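Local coordinates for RNA pseudouridylate synthase domain-containing protein 1 (Homo sapiens, PDB 5VBB) that probably converts uridine to pseudouridine in RNA, as a member of the RluA family of pseudouridine synthases, at residues Phe62-Asp67 with Arg88-Arg93. Residues are numbered along the deposited sequence; the frame is centred on the assembly and turned at random.
Sequences FCHQLD and RCFKER. With SO4 (sulfate ion), chain C.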
loop_
_atom_site.group_PDB
_atom_site.type_symbol
_atom_site.label_atom_id
_atom_site.label_comp_id
_atom_site.label_asym_id
_atom_site.label_seq_id
_atom_site.Cartn_x
_atom_site.Cartn_y
_atom_site.Cartn_z
ATOM N N PHE A 62 -4.157 6.649 15.622
ATOM C CA PHE A 62 -3.978 6.216 14.249
ATOM C C PHE A 62 -5.255 6.468 13.516
ATOM O O PHE A 62 -6.308 6.009 13.947
ATOM C CB PHE A 62 -3.613 4.730 14.171
ATOM C CG PHE A 62 -2.245 4.456 14.736
ATOM C CD1 PHE A 62 -1.112 4.948 14.114
ATOM C CD2 PHE A 62 -2.097 3.784 15.933
ATOM C CE1 PHE A 62 0.149 4.764 14.676
ATOM C CE2 PHE A 62 -0.844 3.617 16.503
ATOM C CZ PHE A 62 0.278 4.095 15.867
ATOM N N CYS A 63 -5.169 7.201 12.402
ATOM C CA CYS A 63 -6.330 7.578 11.616
ATOM C C CYS A 63 -6.752 6.446 10.700
ATOM O O CYS A 63 -7.835 6.489 10.131
ATOM C CB CYS A 63 -6.033 8.853 10.827
ATOM S SG CYS A 63 -5.626 10.277 11.859
ATOM N N HIS A 64 -5.872 5.480 10.494
ATOM C CA HIS A 64 -6.107 4.383 9.567
ATOM C C HIS A 64 -5.070 3.301 9.818
ATOM O O HIS A 64 -4.213 3.461 10.690
ATOM C CB HIS A 64 -6.122 4.879 8.116
ATOM C CG HIS A 64 -4.871 5.566 7.661
ATOM N ND1 HIS A 64 -4.189 5.134 6.563
ATOM C CD2 HIS A 64 -4.199 6.610 8.199
ATOM C CE1 HIS A 64 -3.181 5.978 6.398
ATOM N NE2 HIS A 64 -3.123 6.852 7.384
ATOM N N GLN A 65 -5.151 2.202 9.078
ATOM C CA GLN A 65 -4.236 1.079 9.254
ATOM C C GLN A 65 -3.391 0.859 8.035
ATOM O O GLN A 65 -3.757 1.239 6.939
ATOM C CB GLN A 65 -5.028 -0.206 9.538
ATOM C CG GLN A 65 -5.882 -0.152 10.800
ATOM N N LEU A 66 -2.297 0.148 8.226
ATOM C CA LEU A 66 -1.408 -0.259 7.147
ATOM C C LEU A 66 -0.924 -1.638 7.557
ATOM O O LEU A 66 -0.547 -1.803 8.701
ATOM C CB LEU A 66 -0.275 0.763 7.043
ATOM C CG LEU A 66 0.329 1.034 5.705
ATOM C CD1 LEU A 66 -0.739 1.378 4.672
ATOM C CD2 LEU A 66 1.325 2.150 5.825
ATOM N N ASP A 67 -1.011 -2.637 6.676
ATOM C CA ASP A 67 -0.620 -4.013 7.012
ATOM C C ASP A 67 0.850 -4.064 7.493
ATOM O O ASP A 67 1.684 -3.261 7.035
ATOM C CB ASP A 67 -0.735 -4.965 5.784
ATOM C CG ASP A 67 -2.094 -5.207 5.141
ATOM O OD1 ASP A 67 -3.118 -5.060 5.854
ATOM O OD2 ASP A 67 -2.126 -5.691 3.918
ATOM N N ARG A 88 -13.803 11.394 10.135
ATOM C CA ARG A 88 -14.881 11.822 9.234
ATOM C C ARG A 88 -14.507 11.579 7.753
ATOM O O ARG A 88 -15.297 10.964 7.047
ATOM C CB ARG A 88 -15.256 13.302 9.473
ATOM C CG ARG A 88 -16.683 13.496 9.963
ATOM C CD ARG A 88 -16.892 14.879 10.532
ATOM N NE ARG A 88 -16.374 14.992 11.903
ATOM C CZ ARG A 88 -15.520 15.918 12.356
ATOM N NH1 ARG A 88 -15.045 16.859 11.542
ATOM N NH2 ARG A 88 -15.137 15.908 13.629
ATOM N N CYS A 89 -13.303 12.004 7.298
ATOM C CA CYS A 89 -12.864 11.782 5.896
ATOM C C CYS A 89 -12.860 10.326 5.526
ATOM O O CYS A 89 -13.261 10.001 4.409
ATOM C CB CYS A 89 -11.492 12.394 5.621
ATOM S SG CYS A 89 -11.411 14.155 5.918
ATOM N N PHE A 90 -12.369 9.448 6.410
ATOM C CA PHE A 90 -12.319 8.025 6.083
ATOM C C PHE A 90 -13.714 7.414 6.010
ATOM O O PHE A 90 -14.036 6.767 5.017
ATOM C CB PHE A 90 -11.436 7.241 7.083
ATOM C CG PHE A 90 -9.958 7.413 6.818
ATOM C CD1 PHE A 90 -9.311 6.631 5.878
ATOM C CD2 PHE A 90 -9.238 8.406 7.451
ATOM C CE1 PHE A 90 -7.956 6.809 5.612
ATOM C CE2 PHE A 90 -7.885 8.601 7.166
ATOM C CZ PHE A 90 -7.257 7.806 6.238
ATOM N N LYS A 91 -14.544 7.681 7.017
ATOM C CA LYS A 91 -15.917 7.153 7.122
ATOM C C LYS A 91 -16.812 7.683 5.987
ATOM O O LYS A 91 -17.669 6.952 5.503
ATOM C CB LYS A 91 -16.536 7.460 8.505
ATOM C CG LYS A 91 -16.986 6.231 9.291
ATOM C CD LYS A 91 -18.353 5.738 8.843
ATOM C CE LYS A 91 -18.851 4.552 9.637
ATOM N N GLU A 92 -16.558 8.902 5.510
ATOM C CA GLU A 92 -17.280 9.469 4.366
ATOM C C GLU A 92 -16.628 9.165 3.020
ATOM O O GLU A 92 -17.095 9.683 2.006
ATOM C CB GLU A 92 -17.419 10.972 4.530
ATOM C CG GLU A 92 -18.319 11.328 5.690
ATOM C CD GLU A 92 -18.394 12.814 5.955
ATOM O OE1 GLU A 92 -17.817 13.595 5.162
ATOM O OE2 GLU A 92 -19.002 13.197 6.979
ATOM N N ARG A 93 -15.574 8.335 2.989
ATOM C CA ARG A 93 -14.863 7.927 1.787
ATOM C C ARG A 93 -14.335 9.122 0.977
ATOM O O ARG A 93 -14.442 9.116 -0.239
ATOM C CB ARG A 93 -15.760 7.025 0.896
ATOM C CG ARG A 93 -15.768 5.567 1.292
ATOM C CD ARG A 93 -16.587 5.342 2.540
ATOM N NE ARG A 93 -16.868 3.920 2.746
ATOM C CZ ARG A 93 -17.535 3.423 3.780
ATOM N NH1 ARG A 93 -17.755 2.116 3.868
ATOM N NH2 ARG A 93 -17.989 4.225 4.740
HETATM S S SO4 C . -15.298 0.868 1.083
HETATM O O1 SO4 C . -15.831 0.331 -0.167
HETATM O O2 SO4 C . -16.304 0.745 2.107
HETATM O O3 SO4 C . -14.168 0.111 1.537
HETATM O O4 SO4 C . -14.897 2.255 0.896
#
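Phe-90, near the end of helix 80-91, packs its ring against Cys-63 and His-64 in the loop leading to Asp-67, the active-site aspartate by similarity. The aromatic part is slight: the ring planes are inclined at 21° with centroids 5.0 Å apart, and Phe-90 CZ sits over one imidazole face, toward its rim, 3.6 Å from His-64 CG. A CH-pi contact supplements it, His-64 CB standing 4.0 Å from the Phe-90 ring centroid and 29° off its normal. With chi1 at 58°, His-64 CG lies between its backbone N and carbonyl carbon, which brings that face under Phe-90 CZ; His-64 NE2 is hydrogen-bonded to Cys-75 N in strand 73-77. Apolar and backbone contacts finish the interface: Cys-63 CB is 4.1 Å from Phe-90 CE2, and Cys-63 O lies over the phenyl face toward its rim, 3.6 Å from Phe-90 CD2. An alanine in place of Phe-90 would probably leave one imidazole face without its phenyl neighbour and open a gap beside Cys-63. Arg-93, C-prime of the Schellman motif ending the helix, donates from NH2 to Lys-91 O (2.8 Å) and from NH1 to O2 of a sulfate (2.7 Å), probably from the crystallisation liquor, also hydrogen-bonded by Gly-171 N and Arg-172 NH2. With no hydrogen bond across the segments, helix and loop are joined by van der Waals and CH-pi packing, while the histidine's polar end is tied to the sheet.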